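Eukaryotic translation initiation factor 2D (Homo sapiens, PDB 5W2F) delivers tRNA to the P-site of the eukaryotic ribosome independently of GTP, this chain being its C-terminal part with an SWIB/MDM2 and an SUI1 domain. Local coordinates at residues S31-R34 with T35-N39; R130-A134 with Y135-P139; H176-G179 with W180-E184. All blocks are in the same frame, centred on the assembly; numbering follows the deposited sequence.

Contacts 2 and 3 belong to the SUI1 domain and touch each other, L137 CD1 lying 3.8 Å from L182 CD2; their centres are about 14 Å apart. Contact 1 sits in the SWIB/MDM2 region, across the centre of the chain, with about 32 Å between its centre and that of contact 2. Contacts 1 and 3 are each a stretch of one helix, partly buried, apolar toward the fold and polar elsewhere; that of contact 3 also holds a pi-type turn. Contact 2 is the buried one of the three: a non-repetitive link from strand to helix, whose hydrogen bonds turn the chain sharply and whose leucines meet the helix of contact 3.

Contact 1 of 3, residues S31-R34 with T35-N39; sequences SEVR and TIVIN
V33 and V37, one turn apart on helix 30-43, set their side chains next to each other and pointing the same way, with V33 CG1 4.1 Å from V37 CG2. Both belong to the buried stripe of this helix in the SWIB/MDM2 region, where V33 meets L87 and V37 meets L83 of helix 79-89.

V37 can be followed outwards. Its CB sits 3.5 Å from V33 O, the carbonyl that also receives the V37 N-H. Beyond CB the branches part: CG1 lies anti to the backbone N (chi1 172°), which places CG2 beside that N and turned back along the helix. CG2 therefore lies 3.3 Å from V33 O and at the same time meets the V33 methyl. One branch thus touches both the backbone and the side chain of the preceding turn. V33 repeats this rotamer, which is why the two residues offer unlike branches to each other.

The residue before it, I36, behaves otherwise. It swings CG1 beside its own N, and the chain then runs on so that CG1 is 3.2 Å and CD1 3.4 Å from E32 O; I36 also packs on L28 and H22. On the exposed face, T35 OG1 stands 3.2 Å from S31 O, near the N-H that T35 gives to that same carbonyl. E32 turns its carboxylate away from the following turn, OE1 accepting from the N of E29, the residue just before the helix.

The chemistry is only partly split by side: the valines pack on helix 79-89, where R34 also lays its side chain on L83 and L87, while S31 and T35 are exposed. Along the buried stripe the carbonyl of V33 is satisfied by the N-H of V37, so the branched side chains can close over the backbone without stranding a polar atom there.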
loop_
_atom_site.group_PDB
_atom_site.type_symbol
_atom_site.label_atom_id
_atom_site.label_comp_id
_atom_site.label_asym_id
_atom_site.label_seq_id
_atom_site.Cartn_x
_atom_site.Cartn_y
_atom_site.Cartn_z
ATOM N N SER A 31 -11.285 -2.633 9.542
ATOM C CA SER A 31 -12.279 -3.008 10.564
ATOM C C SER A 31 -12.261 -2.056 11.751
ATOM O O SER A 31 -13.303 -1.775 12.344
ATOM C CB SER A 31 -12.070 -4.439 11.044
ATOM O OG SER A 31 -10.774 -4.614 11.584
ATOM N N GLU A 32 -11.079 -1.546 12.092
ATOM C CA GLU A 32 -10.944 -0.587 13.177
ATOM C C GLU A 32 -11.548 0.751 12.784
ATOM O O GLU A 32 -12.225 1.395 13.593
ATOM C CB GLU A 32 -9.477 -0.390 13.568
ATOM C CG GLU A 32 -8.825 -1.620 14.127
ATOM C CD GLU A 32 -7.367 -1.388 14.477
ATOM O OE1 GLU A 32 -6.563 -1.139 13.547
ATOM O OE2 GLU A 32 -7.034 -1.465 15.679
ATOM N N VAL A 33 -11.280 1.193 11.556
ATOM C CA VAL A 33 -11.886 2.436 11.053
ATOM C C VAL A 33 -13.406 2.355 11.133
ATOM O O VAL A 33 -14.077 3.304 11.585
ATOM C CB VAL A 33 -11.449 2.757 9.600
ATOM C CG1 VAL A 33 -12.175 4.003 9.095
ATOM C CG2 VAL A 33 -9.936 2.934 9.520
ATOM N N ARG A 34 -13.950 1.210 10.721
ATOM C CA ARG A 34 -15.387 1.005 10.729
ATOM C C ARG A 34 -15.962 1.137 12.137
ATOM O O ARG A 34 -16.938 1.865 12.356
ATOM C CB ARG A 34 -15.748 -0.328 10.061
ATOM C CG ARG A 34 -15.515 -0.311 8.549
ATOM C CD ARG A 34 -15.730 -1.688 7.909
ATOM N NE ARG A 34 -15.338 -1.719 6.492
ATOM C CZ ARG A 34 -16.057 -1.224 5.478
ATOM N NH1 ARG A 34 -15.586 -1.306 4.232
ATOM N NH2 ARG A 34 -17.246 -0.651 5.685
ATOM N N THR A 35 -15.343 0.466 13.092
ATOM C CA THR A 35 -15.771 0.564 14.478
ATOM C C THR A 35 -15.718 2.001 14.986
ATOM O O THR A 35 -16.653 2.487 15.648
ATOM C CB THR A 35 -14.902 -0.352 15.358
ATOM O OG1 THR A 35 -15.115 -1.702 14.942
ATOM C CG2 THR A 35 -15.224 -0.201 16.819
ATOM N N ILE A 36 -14.623 2.680 14.682
ATOM C CA ILE A 36 -14.437 4.048 15.159
ATOM C C ILE A 36 -15.499 4.994 14.610
ATOM O O ILE A 36 -16.065 5.826 15.338
ATOM C CB ILE A 36 -13.027 4.554 14.816
ATOM C CG1 ILE A 36 -12.012 3.835 15.692
ATOM C CG2 ILE A 36 -12.897 6.063 14.979
ATOM C CD1 ILE A 36 -10.602 3.886 15.148
ATOM N N VAL A 37 -15.757 4.882 13.316
ATOM C CA VAL A 37 -16.712 5.771 12.686
ATOM C C VAL A 37 -18.135 5.487 13.162
ATOM O O VAL A 37 -18.916 6.427 13.405
ATOM C CB VAL A 37 -16.575 5.731 11.153
ATOM C CG1 VAL A 37 -17.688 6.501 10.469
ATOM C CG2 VAL A 37 -15.220 6.292 10.737
ATOM N N ILE A 38 -18.483 4.208 13.292
ATOM C CA ILE A 38 -19.796 3.843 13.819
ATOM C C ILE A 38 -19.954 4.412 15.223
ATOM O O ILE A 38 -20.990 5.001 15.542
ATOM C CB ILE A 38 -20.041 2.329 13.741
ATOM C CG1 ILE A 38 -20.216 1.919 12.265
ATOM C CG2 ILE A 38 -21.279 1.928 14.531
ATOM C CD1 ILE A 38 -20.145 0.430 12.013
ATOM N N ASN A 39 -18.930 4.242 16.057
ATOM C CA ASN A 39 -18.987 4.763 17.421
ATOM C C ASN A 39 -19.082 6.283 17.464
ATOM O O ASN A 39 -19.812 6.837 18.301
ATOM C CB ASN A 39 -17.796 4.300 18.241
ATOM C CG ASN A 39 -17.866 2.834 18.595
ATOM O OD1 ASN A 39 -18.923 2.217 18.534
ATOM N ND2 ASN A 39 -16.729 2.265 18.962
#

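Contact 2 of 3, residues R130-A134 with Y135-P139; sequences RNLEA and YGLDP
L132 and L137 face each other across a tight turn, part of the link that carries the SUI1 domain from strand 124-130 of its mixed sheet into helix 139-150. The turn includes a short 3-10 element at E133-A134, and its hydrogen bonds come first. L132 O takes two donors: Y135 N at 3.0 Å, the three-residue spacing of a 3-10 turn, and L137 N at 3.2 Å, five residues on. They arrive from opposite faces of the carbonyl plane, so one oxygen holds the chain as it curls and again as it leaves. G136 N bonds to E133 O at 3.0 Å, and here the backbone takes a positive phi (73°) at a residue with no side chain. D138 occupies the N-cap position of the following helix, its OD1 accepting from Y140 N.

Apolar contacts form a second group. L132 CD2 and L137 CD1 are 3.9 Å apart with the two side chains crossing at a slant, and both leucines also pack on L182 of helix 175-185. E133 lies across P139 at about a right angle: its CG, set beside its own N (chi1 -62°), stands 3.6 Å from P139 CD, while its carboxylate continues past the proline ring and OE1 accepts from L166 N. A134 CB reaches Y135 CD1 at 3.8 Å.

The polar surroundings of the Y135 ring make the last group. A134 O lies over one face. The hydroxyl is hydrogen-bonded to C111 O, tying the far end of the ring to the chain just before strand 113-121. At the edge of the ring, N131 O lies in its plane, 3.6 Å from Y135 CD1.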
loop_
_atom_site.group_PDB
_atom_site.type_symbol
_atom_site.label_atom_id
_atom_site.label_comp_id
_atom_site.label_asym_id
_atom_site.label_seq_id
_atom_site.Cartn_x
_atom_site.Cartn_y
_atom_site.Cartn_z
ATOM N N ARG A 130 12.210 -3.683 -10.264
ATOM C CA ARG A 130 11.735 -2.419 -9.714
ATOM C C ARG A 130 10.803 -2.676 -8.523
ATOM O O ARG A 130 10.084 -3.664 -8.501
ATOM C CB ARG A 130 10.926 -1.700 -10.836
ATOM C CG ARG A 130 10.223 -0.414 -10.438
ATOM C CD ARG A 130 9.436 0.148 -11.603
ATOM N NE ARG A 130 10.331 0.630 -12.664
ATOM C CZ ARG A 130 10.701 1.888 -12.868
ATOM N NH1 ARG A 130 10.245 2.874 -12.121
ATOM N NH2 ARG A 130 11.554 2.158 -13.837
ATOM N N ASN A 131 10.822 -1.742 -7.569
ATOM C CA ASN A 131 9.936 -1.678 -6.401
ATOM C C ASN A 131 10.277 -2.619 -5.268
ATOM O O ASN A 131 9.445 -2.889 -4.407
ATOM C CB ASN A 131 8.452 -1.784 -6.782
ATOM C CG ASN A 131 7.949 -0.550 -7.444
ATOM O OD1 ASN A 131 8.390 0.572 -7.138
ATOM N ND2 ASN A 131 6.986 -0.729 -8.327
ATOM N N LEU A 132 11.526 -3.059 -5.199
ATOM C CA LEU A 132 11.925 -3.901 -4.089
ATOM C C LEU A 132 11.728 -3.176 -2.763
ATOM O O LEU A 132 11.310 -3.791 -1.780
ATOM C CB LEU A 132 13.380 -4.340 -4.235
ATOM C CG LEU A 132 13.628 -5.337 -5.371
ATOM C CD1 LEU A 132 15.116 -5.410 -5.688
ATOM C CD2 LEU A 132 13.086 -6.710 -5.023
ATOM N N GLU A 133 12.027 -1.876 -2.725
ATOM C CA GLU A 133 11.952 -1.127 -1.479
ATOM C C GLU A 133 10.508 -1.019 -0.978
ATOM O O GLU A 133 10.285 -0.870 0.210
ATOM C CB GLU A 133 12.590 0.260 -1.646
ATOM C CG GLU A 133 14.094 0.206 -2.012
ATOM C CD GLU A 133 14.650 1.423 -2.827
ATOM O OE1 GLU A 133 14.160 1.784 -3.929
ATOM O OE2 GLU A 133 15.627 2.036 -2.379
ATOM N N ALA A 134 9.528 -1.122 -1.870
ATOM C CA ALA A 134 8.113 -1.103 -1.471
ATOM C C ALA A 134 7.743 -2.278 -0.581
ATOM O O ALA A 134 6.726 -2.243 0.118
ATOM C CB ALA A 134 7.218 -1.078 -2.698
ATOM N N TYR A 135 8.571 -3.323 -0.616
ATOM C CA TYR A 135 8.381 -4.534 0.186
ATOM C C TYR A 135 9.445 -4.683 1.261
ATOM O O TYR A 135 9.571 -5.753 1.872
ATOM C CB TYR A 135 8.298 -5.776 -0.716
ATOM C CG TYR A 135 7.072 -5.682 -1.566
ATOM C CD1 TYR A 135 7.052 -4.903 -2.718
ATOM C CD2 TYR A 135 5.894 -6.329 -1.200
ATOM C CE1 TYR A 135 5.887 -4.742 -3.457
ATOM C CE2 TYR A 135 4.746 -6.176 -1.952
ATOM C CZ TYR A 135 4.743 -5.388 -3.077
ATOM O OH TYR A 135 3.588 -5.257 -3.800
ATOM N N GLY A 136 10.157 -3.592 1.556
ATOM C CA GLY A 136 11.168 -3.620 2.587
ATOM C C GLY A 136 12.445 -4.344 2.259
ATOM O O GLY A 136 13.203 -4.689 3.167
ATOM N N LEU A 137 12.716 -4.511 0.967
ATOM C CA LEU A 137 13.922 -5.190 0.524
ATOM C C LEU A 137 14.945 -4.154 0.052
ATOM O O LEU A 137 14.611 -3.206 -0.626
ATOM C CB LEU A 137 13.602 -6.159 -0.611
ATOM C CG LEU A 137 12.684 -7.316 -0.220
ATOM C CD1 LEU A 137 12.293 -8.107 -1.452
ATOM C CD2 LEU A 137 13.330 -8.229 0.820
ATOM N N ASP A 138 16.190 -4.374 0.447
ATOM C CA ASP A 138 17.307 -3.481 0.124
ATOM C C ASP A 138 17.852 -3.894 -1.235
ATOM O O ASP A 138 18.368 -4.988 -1.360
ATOM C CB ASP A 138 18.394 -3.579 1.207
ATOM C CG ASP A 138 19.581 -2.652 0.969
ATOM O OD1 ASP A 138 19.643 -1.955 -0.060
ATOM O OD2 ASP A 138 20.442 -2.613 1.863
ATOM N N PRO A 139 17.764 -3.013 -2.244
ATOM C CA PRO A 139 18.312 -3.380 -3.548
ATOM C C PRO A 139 19.785 -3.823 -3.519
ATOM O O PRO A 139 20.157 -4.725 -4.275
ATOM C CB PRO A 139 18.101 -2.120 -4.385
ATOM C CG PRO A 139 16.903 -1.481 -3.780
ATOM C CD PRO A 139 17.078 -1.709 -2.310
#

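Contact 3 of 3, residues H176-G179 with W180-E184; sequences HHLG and WLLLE. With FMT (formic acid), chain C.
L178 and L182 touch one turn apart on the inner side of helix 175-185, the amphipathic helix that packs on the sheet of the SUI1 domain, their CD1 methyls 4.2 Å apart. This is the tightly packed part. L182 N bonds to L178 O at 2.8 Å, and the L182 side chain, with CG beside its own N (chi1 -59°), folds back so that CG is 3.3 Å from the same oxygen. Beneath them I115 of strand 113-121 meets both leucines, and L146 of helix 139-150 packs on L178. L181 closes the neighbouring flank against V142 of that helix.

G179 O accepts from L183 N as in any helical turn, and L183 CB lies 3.2 Å from that oxygen. The wider pi-type turn at W180-E184 takes in L183 itself.

The other side is looser and more polar, with E184 as its exposed residue. H176 and H177 lie near each other there, NE2 of H176 standing off one face of the H177 ring toward its rim, but neither ring packs against the side chains of the following turn. Instead a formic acid molecule, probably from the crystallisation liquor, bridges H177 and W180, its C 3.5 Å from W180 CB. Its O2 takes a nearly straight hydrogen bond from H177 ND1, 2.6 Å long with 167° at the hydrogen, in the plane of the imidazole, and R149 NE of helix 139-150 also bonds to the molecule. R149 makes a cation-pi contact with W180 as well, so this arginine meets both the indole and the bound formic acid. W180 carries its indole away from residues 176-179, CG anti to the backbone N (chi1 162°), yet one edge returns to the helix: CE3 lies 3.5 Å from H177 O, in the plane of the ring.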
loop_
_atom_site.group_PDB
_atom_site.type_symbol
_atom_site.label_atom_id
_atom_site.label_comp_id
_atom_site.label_asym_id
_atom_site.label_seq_id
_atom_site.Cartn_x
_atom_site.Cartn_y
_atom_site.Cartn_z
ATOM N N HIS A 176 13.606 -16.508 -13.332
ATOM C CA HIS A 176 13.360 -17.671 -12.472
ATOM C C HIS A 176 14.031 -17.570 -11.112
ATOM O O HIS A 176 13.477 -18.011 -10.109
ATOM C CB HIS A 176 13.730 -18.965 -13.190
ATOM C CG HIS A 176 15.147 -19.023 -13.668
ATOM N ND1 HIS A 176 15.615 -18.223 -14.691
ATOM C CD2 HIS A 176 16.196 -19.792 -13.273
ATOM C CE1 HIS A 176 16.896 -18.492 -14.899
ATOM N NE2 HIS A 176 17.265 -19.460 -14.070
ATOM N N HIS A 177 15.195 -16.944 -11.058
ATOM C CA HIS A 177 15.864 -16.736 -9.782
ATOM C C HIS A 177 15.138 -15.709 -8.912
ATOM O O HIS A 177 15.152 -15.823 -7.680
ATOM C CB HIS A 177 17.316 -16.322 -9.998
ATOM C CG HIS A 177 18.155 -17.392 -10.619
ATOM N ND1 HIS A 177 18.339 -18.636 -10.047
ATOM C CD2 HIS A 177 18.862 -17.398 -11.773
ATOM C CE1 HIS A 177 19.132 -19.356 -10.823
ATOM N NE2 HIS A 177 19.479 -18.622 -11.867
ATOM N N LEU A 178 14.530 -14.704 -9.538
ATOM C CA LEU A 178 13.679 -13.781 -8.779
ATOM C C LEU A 178 12.441 -14.483 -8.239
ATOM O O LEU A 178 11.965 -14.141 -7.162
ATOM C CB LEU A 178 13.247 -12.564 -9.599
ATOM C CG LEU A 178 14.215 -11.400 -9.656
ATOM C CD1 LEU A 178 14.411 -10.802 -8.266
ATOM C CD2 LEU A 178 15.542 -11.785 -10.286
ATOM N N GLY A 179 11.888 -15.425 -8.997
ATOM C CA GLY A 179 10.793 -16.225 -8.467
ATOM C C GLY A 179 11.189 -16.929 -7.187
ATOM O O GLY A 179 10.478 -16.855 -6.177
ATOM N N TRP A 180 12.357 -17.568 -7.194
ATOM C CA TRP A 180 12.858 -18.195 -5.977
ATOM C C TRP A 180 12.988 -17.178 -4.841
ATOM O O TRP A 180 12.488 -17.381 -3.734
ATOM C CB TRP A 180 14.200 -18.875 -6.250
ATOM C CG TRP A 180 14.968 -19.158 -5.007
ATOM C CD1 TRP A 180 14.726 -20.150 -4.109
ATOM C CD2 TRP A 180 16.052 -18.377 -4.464
ATOM N NE1 TRP A 180 15.606 -20.063 -3.058
ATOM C CE2 TRP A 180 16.437 -18.990 -3.256
ATOM C CE3 TRP A 180 16.751 -17.250 -4.904
ATOM C CZ2 TRP A 180 17.483 -18.502 -2.471
ATOM C CZ3 TRP A 180 17.781 -16.744 -4.103
ATOM C CH2 TRP A 180 18.137 -17.380 -2.908
ATOM N N LEU A 181 13.692 -16.098 -5.114
ATOM C CA LEU A 181 14.024 -15.147 -4.067
ATOM C C LEU A 181 12.769 -14.537 -3.466
ATOM O O LEU A 181 12.615 -14.485 -2.239
ATOM C CB LEU A 181 14.947 -14.049 -4.609
ATOM C CG LEU A 181 15.439 -13.017 -3.572
ATOM C CD1 LEU A 181 16.213 -13.706 -2.454
ATOM C CD2 LEU A 181 16.282 -11.908 -4.187
ATOM N N LEU A 182 11.870 -14.068 -4.320
ATOM C CA LEU A 182 10.712 -13.329 -3.857
ATOM C C LEU A 182 9.607 -14.224 -3.310
ATOM O O LEU A 182 9.012 -13.891 -2.292
ATOM C CB LEU A 182 10.167 -12.434 -4.970
ATOM C CG LEU A 182 11.147 -11.409 -5.504
ATOM C CD1 LEU A 182 10.531 -10.625 -6.661
ATOM C CD2 LEU A 182 11.680 -10.449 -4.441
ATOM N N LEU A 183 9.312 -15.331 -3.990
ATOM C CA LEU A 183 8.211 -16.203 -3.568
ATOM C C LEU A 183 8.623 -17.196 -2.508
ATOM O O LEU A 183 7.847 -17.496 -1.623
ATOM C CB LEU A 183 7.645 -16.994 -4.754
ATOM C CG LEU A 183 7.101 -16.163 -5.918
ATOM C CD1 LEU A 183 6.645 -17.091 -7.034
ATOM C CD2 LEU A 183 5.933 -15.309 -5.474
ATOM N N GLU A 184 9.824 -17.748 -2.617
ATOM C CA GLU A 184 10.242 -18.807 -1.702
ATOM C C GLU A 184 10.990 -18.224 -0.513
ATOM O O GLU A 184 10.596 -18.439 0.636
ATOM C CB GLU A 184 11.060 -19.864 -2.429
ATOM C CG GLU A 184 10.307 -20.621 -3.502
ATOM C CD GLU A 184 11.186 -21.677 -4.187
ATOM O OE1 GLU A 184 11.909 -22.427 -3.485
ATOM O OE2 GLU A 184 11.173 -21.749 -5.439
HETATM C C FMT C . 16.366 -20.677 -8.285
HETATM O O1 FMT C . 16.107 -21.539 -7.453
HETATM O O2 FMT C . 17.263 -19.756 -7.957
#